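Local structure of mannan endo-1,4-beta-mannosidase (3CBW) at residues Q20-T23 against K24-N28; M27-L30 against A31-N35; W327-N330 against K331-W335. The protein hydrolyses internal beta-1,4-mannosidic linkages in mannan, galactomannan and glucomannan, and takes part in glucomannan degradation. The protein carries 3 engineered substitutions. All blocks are in the same frame, centred on the assembly; numbering follows the deposited sequence.

Interaction 1 (Q20-T23 against K24-N28); sequences QQTT and KTVMN
Gln-21 and Thr-25, one helical turn apart, join by side chain as well as by backbone. The amide NE2 of Gln-21 donates to OG1 of Thr-25 over 3.1 Å, at an N-H...O angle of 154°, and the hydroxyl lies in the plane of the amide, within 3° of it. Gln-21 reaches it by a folded route: CG stands anti to the backbone N (chi1 -177°), and a bend at chi2 turns the amide forward along the helix. This is the loose side. Gln-21 is exposed, and its side chain crosses that of Lys-24 at about a right angle, CB of Lys-24 lying 4.1 Å from NE2 of Gln-21.

Beneath these side chains run the first turns of helix 21-32, with Gln-20 at the N-cap position. Its carbonyl O receives the backbone N of Lys-24 at 2.9 Å, and the same i to i+4 step repeats from Thr-25 to Gln-21, from Val-26 to Thr-22 and from Met-27 to Thr-23. The helix lies across the strand-start end of the TIM barrel that family 26 glycoside hydrolases share.

Its inward side is the tight one. Thr-23, Val-26 and Met-27 are buried, and all three side chains rest on Ile-221 of strand 220-224; Thr-22 and Val-26 also touch Trp-103 of helix 96-104. CG2 of Val-26 lies 3.3 Å from the carbonyl O of Thr-22, while its approach to CG2 of Thr-22 is a looser 4.4 Å. CB of Met-27 sits 3.4 Å from the carbonyl O of Thr-23.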
ATOM      1  N   GLN A  20      13.422  -2.426 -13.280  1.00  9.21           N
ATOM      2  CA  GLN A  20      14.807  -2.673 -12.879  1.00 10.08           C
ATOM      3  C   GLN A  20      14.981  -4.110 -12.395  1.00  9.65           C
ATOM      4  O   GLN A  20      14.045  -4.716 -11.844  1.00  9.48           O
ATOM      5  CB  GLN A  20      15.199  -1.718 -11.751  1.00 10.47           C
ATOM      6  CG  GLN A  20      15.271  -0.252 -12.158  1.00 10.94           C
ATOM      7  CD  GLN A  20      15.762   0.656 -11.043  1.00 11.90           C
ATOM      8  OE1 GLN A  20      15.572   0.381  -9.859  1.00 14.02           O
ATOM      9  NE2 GLN A  20      16.391   1.758 -11.425  1.00 14.68           N
ATOM     10  N   GLN A  21      16.191  -4.645 -12.573  1.00 10.65           N
ATOM     11  CA  GLN A  21      16.473  -6.022 -12.179  1.00 10.83           C
ATOM     12  C   GLN A  21      16.136  -6.281 -10.716  1.00 10.40           C
ATOM     13  O   GLN A  21      15.556  -7.303 -10.402  1.00  9.86           O
ATOM     14  CB  GLN A  21      17.932  -6.403 -12.470  1.00 12.13           C
ATOM     15  CG  GLN A  21      18.272  -7.867 -12.152  1.00 15.34           C
ATOM     16  CD  GLN A  21      17.388  -8.858 -12.889  1.00 19.47           C
ATOM     17  OE1 GLN A  21      17.392  -8.918 -14.119  1.00 22.75           O
ATOM     18  NE2 GLN A  21      16.623  -9.636 -12.142  1.00 19.37           N
ATOM     19  N   THR A  22      16.475  -5.359  -9.824  1.00 10.34           N
ATOM     20  CA  THR A  22      16.209  -5.601  -8.412  1.00 10.72           C
ATOM     21  C   THR A  22      14.706  -5.714  -8.141  1.00 10.05           C
ATOM     22  O   THR A  22      14.269  -6.568  -7.347  1.00  9.78           O
ATOM     23  CB  THR A  22      16.830  -4.516  -7.544  1.00 11.25           C
ATOM     24  OG1 THR A  22      18.249  -4.576  -7.696  1.00 13.63           O
ATOM     25  CG2 THR A  22      16.483  -4.708  -6.083  1.00 13.38           C
ATOM     26  N   THR A  23      13.929  -4.867  -8.806  1.00  9.48           N
ATOM     27  CA  THR A  23      12.479  -4.909  -8.702  1.00  9.53           C
ATOM     28  C   THR A  23      11.924  -6.214  -9.265  1.00  9.22           C
ATOM     29  O   THR A  23      11.039  -6.822  -8.671  1.00  8.92           O
ATOM     30  CB  THR A  23      11.863  -3.669  -9.352  1.00  9.51           C
ATOM     31  OG1 THR A  23      12.229  -2.526  -8.569  1.00 10.61           O
ATOM     32  CG2 THR A  23      10.350  -3.756  -9.400  1.00  9.63           C
ATOM     33  N   LYS A  24      12.450  -6.668 -10.399  1.00  9.04           N
ATOM     34  CA  LYS A  24      12.065  -7.978 -10.944  1.00  9.65           C
ATOM     35  C   LYS A  24      12.346  -9.104  -9.953  1.00  9.47           C
ATOM     36  O   LYS A  24      11.502  -9.974  -9.744  1.00  9.81           O
ATOM     37  CB  LYS A  24      12.794  -8.248 -12.265  1.00  9.64           C
ATOM     38  CG  LYS A  24      12.391  -7.304 -13.390  1.00 11.26           C
ATOM     39  CD  LYS A  24      13.060  -7.655 -14.715  1.00 13.36           C
ATOM     40  CE  LYS A  24      12.289  -8.725 -15.462  1.00 19.73           C
ATOM     41  NZ  LYS A  24      12.935  -9.106 -16.746  1.00 22.50           N
ATOM     42  N   THR A  25      13.529  -9.091  -9.354  1.00  9.65           N
ATOM     43  CA  THR A  25      13.912 -10.128  -8.405  1.00 10.99           C
ATOM     44  C   THR A  25      12.995 -10.130  -7.187  1.00 10.33           C
ATOM     45  O   THR A  25      12.479 -11.172  -6.790  1.00 10.60           O
ATOM     46  CB  THR A  25      15.366  -9.944  -7.991  1.00 11.95           C
ATOM     47  OG1 THR A  25      16.176 -10.177  -9.145  1.00 13.75           O
ATOM     48  CG2 THR A  25      15.751 -10.910  -6.891  1.00 13.37           C
ATOM     49  N   VAL A  26      12.768  -8.955  -6.616  1.00  9.56           N
ATOM     50  CA  VAL A  26      11.913  -8.841  -5.445  1.00  9.76           C
ATOM     51  C   VAL A  26      10.489  -9.292  -5.770  1.00  9.20           C
ATOM     52  O   VAL A  26       9.870 -10.000  -4.972  1.00  9.25           O
ATOM     53  CB  VAL A  26      11.941  -7.402  -4.883  1.00 10.05           C
ATOM     54  CG1 VAL A  26      10.789  -7.144  -3.906  1.00 11.61           C
ATOM     55  CG2 VAL A  26      13.287  -7.138  -4.227  1.00 11.68           C
ATOM     56  N   MET A  27       9.965  -8.913  -6.934  1.00  9.06           N
ATOM     57  CA  MET A  27       8.602  -9.303  -7.268  1.00  9.11           C
ATOM     58  C   MET A  27       8.472 -10.825  -7.370  1.00  8.78           C
ATOM     59  O   MET A  27       7.518 -11.412  -6.846  1.00  8.86           O
ATOM     60  CB  MET A  27       8.148  -8.650  -8.580  1.00  9.86           C
ATOM     61  CG  MET A  27       6.681  -8.903  -8.890  1.00 10.55           C
ATOM     62  SD  MET A  27       5.505  -8.168  -7.677  1.00  8.23           S
ATOM     63  CE  MET A  27       4.518  -9.631  -7.263  1.00 11.82           C
ATOM     64  N   ASN A  28       9.408 -11.470  -8.061  1.00  8.95           N
ATOM     65  CA  ASN A  28       9.365 -12.918  -8.175  1.00  9.15           C
ATOM     66  C   ASN A  28       9.503 -13.587  -6.806  1.00  9.04           C
ATOM     67  O   ASN A  28       8.826 -14.578  -6.501  1.00  9.21           O
ATOM     68  CB  ASN A  28      10.447 -13.424  -9.138  1.00  9.52           C
ATOM     69  CG  ASN A  28      10.260 -14.883  -9.482  1.00  9.74           C
ATOM     70  OD1 ASN A  28       9.156 -15.305  -9.801  1.00 11.15           O
ATOM     71  ND2 ASN A  28      11.328 -15.658  -9.409  1.00 12.89           N
TER

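Interaction 2 (M27-L30 against A31-N35); sequences MNWL and AHLPN
Leu-33 fits its forked end between Trp-29 and Leu-30 where helix 21-32, laid across the N-terminal end of the TIM-barrel strands, gives way to a 3-10 turn. One prong, CD2, sits over a face of the indole in a CH-pi contact, 4.0 Å from the centroid of the six-membered ring and 14° off its normal. The other prong, CD1, meets CD2 of Leu-30 at 4.0 Å, the two leucines running alongside each other in the same sense. All three side chains also cover Leu-42, near the start of strand 41-49.

A separate flank is polar. His-32 turns its imidazole back along the helix, with CG beside its own backbone N (chi1 -76°), and ND1 donates to the carbonyl O of Asn-28 at 2.8 Å, the oxygen lying near the ring plane. The backbone N of His-32 reaches that oxygen from the opposite face of the carbonyl plane, at 3.3 Å. NE2 of the same ring bonds to Glu-345, close to the modelled C terminus. A leucine in place of His-32 would probably leave the Glu-345 carboxylate without this mate and cost the Asn-28 carbonyl its side-chain donor. The side-chain OD1 of Asn-28 is held by the backbone N of Val-12, yet lies 2.9 Å from CE1 of His-32, with amide and ring planes 79° apart.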
ATOM      1  N   MET A  27       9.965  -8.913  -6.934  1.00  9.06           N
ATOM      2  CA  MET A  27       8.602  -9.303  -7.268  1.00  9.11           C
ATOM      3  C   MET A  27       8.472 -10.825  -7.370  1.00  8.78           C
ATOM      4  O   MET A  27       7.518 -11.412  -6.846  1.00  8.86           O
ATOM      5  CB  MET A  27       8.148  -8.650  -8.580  1.00  9.86           C
ATOM      6  CG  MET A  27       6.681  -8.903  -8.890  1.00 10.55           C
ATOM      7  SD  MET A  27       5.505  -8.168  -7.677  1.00  8.23           S
ATOM      8  CE  MET A  27       4.518  -9.631  -7.263  1.00 11.82           C
ATOM      9  N   ASN A  28       9.408 -11.470  -8.061  1.00  8.95           N
ATOM     10  CA  ASN A  28       9.365 -12.918  -8.175  1.00  9.15           C
ATOM     11  C   ASN A  28       9.503 -13.587  -6.806  1.00  9.04           C
ATOM     12  O   ASN A  28       8.826 -14.578  -6.501  1.00  9.21           O
ATOM     13  CB  ASN A  28      10.447 -13.424  -9.138  1.00  9.52           C
ATOM     14  CG  ASN A  28      10.260 -14.883  -9.482  1.00  9.74           C
ATOM     15  OD1 ASN A  28       9.156 -15.305  -9.801  1.00 11.15           O
ATOM     16  ND2 ASN A  28      11.328 -15.658  -9.409  1.00 12.89           N
ATOM     17  N   TRP A  29      10.407 -13.064  -5.986  1.00  8.77           N
ATOM     18  CA  TRP A  29      10.608 -13.576  -4.638  1.00  8.75           C
ATOM     19  C   TRP A  29       9.334 -13.445  -3.792  1.00  8.87           C
ATOM     20  O   TRP A  29       8.904 -14.406  -3.149  1.00  8.61           O
ATOM     21  CB  TRP A  29      11.798 -12.854  -4.016  1.00  9.19           C
ATOM     22  CG  TRP A  29      12.184 -13.298  -2.644  1.00  9.20           C
ATOM     23  CD1 TRP A  29      13.041 -14.313  -2.311  1.00  9.64           C
ATOM     24  CD2 TRP A  29      11.759 -12.712  -1.409  1.00  8.74           C
ATOM     25  NE1 TRP A  29      13.163 -14.393  -0.947  1.00  9.44           N
ATOM     26  CE2 TRP A  29      12.401 -13.412  -0.370  1.00  8.91           C
ATOM     27  CE3 TRP A  29      10.913 -11.638  -1.080  1.00  8.28           C
ATOM     28  CZ2 TRP A  29      12.191 -13.109   0.974  1.00  9.71           C
ATOM     29  CZ3 TRP A  29      10.717 -11.325   0.248  1.00  9.53           C
ATOM     30  CH2 TRP A  29      11.354 -12.058   1.263  1.00  9.90           C
ATOM     31  N   LEU A  30       8.707 -12.270  -3.813  1.00  8.46           N
ATOM     32  CA  LEU A  30       7.466 -12.053  -3.060  1.00  8.39           C
ATOM     33  C   LEU A  30       6.384 -13.048  -3.488  1.00  8.28           C
ATOM     34  O   LEU A  30       5.722 -13.651  -2.641  1.00  8.89           O
ATOM     35  CB  LEU A  30       6.952 -10.616  -3.248  1.00  8.08           C
ATOM     36  CG  LEU A  30       7.713  -9.499  -2.525  1.00  8.51           C
ATOM     37  CD1 LEU A  30       7.204  -8.156  -3.037  1.00 10.42           C
ATOM     38  CD2 LEU A  30       7.560  -9.589  -1.005  1.00  9.58           C
ATOM     39  N   ALA A  31       6.229 -13.233  -4.796  1.00  8.58           N
ATOM     40  CA  ALA A  31       5.140 -14.039  -5.306  1.00  8.59           C
ATOM     41  C   ALA A  31       5.257 -15.494  -4.874  1.00  8.89           C
ATOM     42  O   ALA A  31       4.249 -16.200  -4.751  1.00  9.54           O
ATOM     43  CB  ALA A  31       5.093 -13.958  -6.808  1.00  9.05           C
ATOM     44  N   HIS A  32       6.487 -15.944  -4.641  1.00  9.01           N
ATOM     45  CA  HIS A  32       6.724 -17.343  -4.277  1.00  9.56           C
ATOM     46  C   HIS A  32       6.695 -17.637  -2.777  1.00  9.76           C
ATOM     47  O   HIS A  32       6.815 -18.804  -2.376  1.00  9.99           O
ATOM     48  CB  HIS A  32       8.044 -17.835  -4.870  1.00  9.79           C
ATOM     49  CG  HIS A  32       7.982 -18.114  -6.336  1.00 10.21           C
ATOM     50  ND1 HIS A  32       8.085 -17.127  -7.289  1.00 10.54           N
ATOM     51  CD2 HIS A  32       7.853 -19.281  -7.011  1.00 11.99           C
ATOM     52  CE1 HIS A  32       8.011 -17.672  -8.491  1.00 11.16           C
ATOM     53  NE2 HIS A  32       7.872 -18.979  -8.348  1.00 13.11           N
ATOM     54  N   LEU A  33       6.525 -16.616  -1.939  1.00  9.04           N
ATOM     55  CA  LEU A  33       6.545 -16.838  -0.493  1.00  9.23           C
ATOM     56  C   LEU A  33       5.557 -17.905   0.008  1.00  9.21           C
ATOM     57  O   LEU A  33       5.926 -18.687   0.884  1.00  9.69           O
ATOM     58  CB  LEU A  33       6.352 -15.523   0.270  1.00  9.18           C
ATOM     59  CG  LEU A  33       7.549 -14.564   0.194  1.00  9.13           C
ATOM     60  CD1 LEU A  33       7.164 -13.204   0.736  1.00  9.48           C
ATOM     61  CD2 LEU A  33       8.781 -15.116   0.941  1.00 10.27           C
ATOM     62  N   PRO A  34       4.309 -17.944  -0.514  1.00  9.35           N
ATOM     63  CA  PRO A  34       3.375 -18.948   0.036  1.00 10.44           C
ATOM     64  C   PRO A  34       3.747 -20.410  -0.226  1.00 11.18           C
ATOM     65  O   PRO A  34       3.109 -21.305   0.329  1.00 12.02           O
ATOM     66  CB  PRO A  34       2.050 -18.599  -0.654  1.00 10.75           C
ATOM     67  CG  PRO A  34       2.198 -17.140  -1.032  1.00 10.50           C
ATOM     68  CD  PRO A  34       3.625 -17.077  -1.492  1.00  9.78           C
ATOM     69  N   ASN A  35       4.761 -20.659  -1.050  1.00 10.85           N
ATOM     70  CA  ASN A  35       5.257 -22.026  -1.252  1.00 11.51           C
ATOM     71  C   ASN A  35       6.173 -22.510  -0.132  1.00 11.41           C
ATOM     72  O   ASN A  35       6.488 -23.698  -0.057  1.00 12.01           O
ATOM     73  CB  ASN A  35       5.979 -22.135  -2.591  1.00 11.79           C
ATOM     74  CG  ASN A  35       5.080 -21.815  -3.767  1.00 13.19           C
ATOM     75  OD1 ASN A  35       3.866 -22.009  -3.715  1.00 14.86           O
ATOM     76  ND2 ASN A  35       5.676 -21.321  -4.840  1.00 15.68           N
TER

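Interaction 3 (W327-N330 against K331-W335); sequences WTLN and KGEIW
The carboxylate of Glu-333 meets the backbone of Asn-330: OE1 accepts the N-H of Asn-330 through its anti lone pair, the one away from OE2, at 2.9 Å and an angle of 174°. Water 1 lies 2.7 Å from OE1 of Glu-333 and 2.8 Å from the carbonyl O of Thr-328, placed between acid and strand. The Asn-330 amide looks elsewhere, OD1 to the hydroxyl of Ser-43 and ND2 to the carbonyl of Tyr-323. On the indole of Trp-335, CG2 of the adjacent Ile-334 covers one face towards the rim, and the ring meets Trp-103 edge-to-face.

Between these groups the chain makes a type II beta turn, Asn-330 to Glu-333, at the end of strand 328-329, which pairs in parallel with strand 41-49 of the TIM barrel. The turn is closed by the N-H of Glu-333 on the carbonyl O of Asn-330, at 3.0 Å. Gly-332 takes phi 95°, where a CB would jam against the preceding carbonyl O.

On the apolar side Leu-329 runs antiparallel to the Glu-333 side chain; CG anti to the backbone N (chi1 -170°) brings its CD2 to 3.7 Å from CB of Glu-333. The same methyl touches CG1 of Ile-334 at 4.0 Å.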
ATOM      1  N   TRP A 327       5.832 -18.223  10.695  1.00 11.18           N
ATOM      2  CA  TRP A 327       5.454 -17.693   9.383  1.00 10.70           C
ATOM      3  C   TRP A 327       5.945 -16.282   9.102  1.00 10.47           C
ATOM      4  O   TRP A 327       6.041 -15.896   7.936  1.00  9.81           O
ATOM      5  CB  TRP A 327       3.945 -17.721   9.224  1.00 11.63           C
ATOM      6  CG  TRP A 327       3.374 -19.059   8.859  1.00 12.26           C
ATOM      7  CD1 TRP A 327       3.737 -20.283   9.351  1.00 13.53           C
ATOM      8  CD2 TRP A 327       2.317 -19.296   7.929  1.00 11.77           C
ATOM      9  NE1 TRP A 327       2.969 -21.267   8.770  1.00 14.50           N
ATOM     10  CE2 TRP A 327       2.083 -20.687   7.901  1.00 12.93           C
ATOM     11  CE3 TRP A 327       1.536 -18.462   7.117  1.00 12.13           C
ATOM     12  CZ2 TRP A 327       1.107 -21.270   7.079  1.00 12.91           C
ATOM     13  CZ3 TRP A 327       0.569 -19.038   6.301  1.00 12.75           C
ATOM     14  CH2 TRP A 327       0.357 -20.431   6.295  1.00 12.71           C
ATOM     15  N   THR A 328       6.235 -15.516  10.146  1.00 10.36           N
ATOM     16  CA  THR A 328       6.499 -14.088   9.970  1.00 10.69           C
ATOM     17  C   THR A 328       7.945 -13.830   9.554  1.00 11.16           C
ATOM     18  O   THR A 328       8.882 -14.306  10.191  1.00 13.13           O
ATOM     19  CB  THR A 328       6.133 -13.331  11.248  1.00 10.55           C
ATOM     20  OG1 THR A 328       4.778 -13.640  11.582  1.00 11.18           O
ATOM     21  CG2 THR A 328       6.268 -11.827  11.056  1.00 11.10           C
ATOM     22  N   LEU A 329       8.108 -13.070   8.477  1.00 10.40           N
ATOM     23  CA  LEU A 329       9.410 -12.699   7.967  1.00 10.16           C
ATOM     24  C   LEU A 329       9.650 -11.226   8.282  1.00  9.43           C
ATOM     25  O   LEU A 329       8.880 -10.354   7.859  1.00  9.59           O
ATOM     26  CB  LEU A 329       9.437 -12.973   6.463  1.00 10.63           C
ATOM     27  CG  LEU A 329      10.768 -12.892   5.724  1.00 10.59           C
ATOM     28  CD1 LEU A 329      10.703 -13.672   4.415  1.00 12.12           C
ATOM     29  CD2 LEU A 329      11.211 -11.449   5.481  1.00 11.34           C
ATOM     30  N   ASN A 330      10.728 -10.953   9.016  1.00  9.53           N
ATOM     31  CA  ASN A 330      11.016  -9.617   9.515  1.00  9.66           C
ATOM     32  C   ASN A 330      12.204  -8.977   8.805  1.00  9.70           C
ATOM     33  O   ASN A 330      12.854  -9.607   7.964  1.00 10.05           O
ATOM     34  CB  ASN A 330      11.223  -9.681  11.029  1.00 10.24           C
ATOM     35  CG  ASN A 330       9.981 -10.158  11.741  1.00 10.51           C
ATOM     36  OD1 ASN A 330       8.878  -9.711  11.437  1.00 10.44           O
ATOM     37  ND2 ASN A 330      10.139 -11.086  12.665  1.00 11.74           N
ATOM     38  N   LYS A 331      12.450  -7.705   9.107  1.00  9.75           N
ATOM     39  CA  LYS A 331      13.574  -6.984   8.536  1.00 10.44           C
ATOM     40  C   LYS A 331      14.849  -7.801   8.724  1.00 10.89           C
ATOM     41  O   LYS A 331      15.104  -8.324   9.812  1.00 11.57           O
ATOM     42  CB  LYS A 331      13.718  -5.630   9.228  1.00 10.35           C
ATOM     43  CG  LYS A 331      14.622  -4.647   8.498  1.00 11.01           C
ATOM     44  CD  LYS A 331      14.886  -3.410   9.350  1.00 11.29           C
ATOM     45  CE  LYS A 331      15.596  -2.309   8.553  1.00 11.42           C
ATOM     46  NZ  LYS A 331      16.016  -1.193   9.460  1.00 12.96           N
ATOM     47  N   GLY A 332      15.628  -7.913   7.653  1.00 11.11           N
ATOM     48  CA  GLY A 332      16.883  -8.675   7.677  1.00 11.95           C
ATOM     49  C   GLY A 332      16.744 -10.110   7.192  1.00 12.55           C
ATOM     50  O   GLY A 332      17.748 -10.833   7.102  1.00 13.90           O
ATOM     51  N   GLU A 333      15.518 -10.545   6.891  1.00 13.22           N
ATOM     52  CA  GLU A 333      15.260 -11.932   6.470  1.00 13.77           C
ATOM     53  C   GLU A 333      14.880 -12.064   4.990  1.00 13.95           C
ATOM     54  O   GLU A 333      14.434 -13.126   4.550  1.00 14.22           O
ATOM     55  CB  GLU A 333      14.197 -12.580   7.360  1.00 14.33           C
ATOM     56  CG  GLU A 333      14.584 -12.649   8.824  1.00 16.78           C
ATOM     57  CD  GLU A 333      13.632 -13.515   9.627  1.00 19.43           C
ATOM     58  OE1 GLU A 333      12.458 -13.131   9.787  1.00 19.42           O
ATOM     59  OE2 GLU A 333      14.057 -14.597  10.096  1.00 22.73           O
ATOM     60  N   ILE A 334      15.079 -11.003   4.219  1.00 14.30           N
ATOM     61  CA  ILE A 334      14.841 -11.038   2.774  1.00 14.81           C
ATOM     62  C   ILE A 334      16.106 -11.589   2.125  1.00 15.26           C
ATOM     63  O   ILE A 334      16.060 -12.581   1.398  1.00 13.90           O
ATOM     64  CB  ILE A 334      14.480  -9.643   2.208  1.00 14.73           C
ATOM     65  CG1 ILE A 334      13.209  -9.119   2.892  1.00 14.81           C
ATOM     66  CG2 ILE A 334      14.280  -9.705   0.702  1.00 15.95           C
ATOM     67  CD1 ILE A 334      12.859  -7.674   2.567  1.00 15.02           C
ATOM     68  N   TRP A 335      17.228 -10.937   2.421  1.00 16.72           N
ATOM     69  CA  TRP A 335      18.547 -11.356   1.962  1.00 18.49           C
ATOM     70  C   TRP A 335      19.266 -12.087   3.080  1.00 18.85           C
ATOM     71  O   TRP A 335      19.113 -11.755   4.260  1.00 19.86           O
ATOM     72  CB  TRP A 335      19.380 -10.137   1.542  1.00 19.51           C
ATOM     73  CG  TRP A 335      18.664  -9.235   0.583  1.00 21.17           C
ATOM     74  CD1 TRP A 335      17.865  -8.170   0.897  1.00 21.24           C
ATOM     75  CD2 TRP A 335      18.651  -9.340  -0.847  1.00 22.61           C
ATOM     76  NE1 TRP A 335      17.367  -7.598  -0.251  1.00 23.00           N
ATOM     77  CE2 TRP A 335      17.833  -8.296  -1.336  1.00 22.54           C
ATOM     78  CE3 TRP A 335      19.265 -10.204  -1.763  1.00 22.00           C
ATOM     79  CZ2 TRP A 335      17.604  -8.099  -2.704  1.00 22.70           C
ATOM     80  CZ3 TRP A 335      19.039 -10.006  -3.124  1.00 22.37           C
ATOM     81  CH2 TRP A 335      18.213  -8.963  -3.579  1.00 23.00           C
TER
HETATM   82  O   HOH W   1      11.327 -15.221  11.060  1.00 33.47           O

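How the interactions relate
From the N terminus, interaction 1 forms the opening turns of helix 21-32, set across the strand starts of the barrel, and interaction 2 takes over on the same helix: the two share Met-27 and Asn-28, and their centres lie 11 Å apart. Each joins adjoining segments, so neither encloses a long loop, and none of the three contacts nests in or crosses another. Interaction 3, some three hundred residues later, closes a tight turn after strand 328-329, the partner of strand 41-49. The fold brings it back to the helix end, where CH2 of Trp-29 packs against CD1 of Leu-329 at 3.6 Å. Interaction 1 stays about 5 Å from interaction 3 at the nearest atoms.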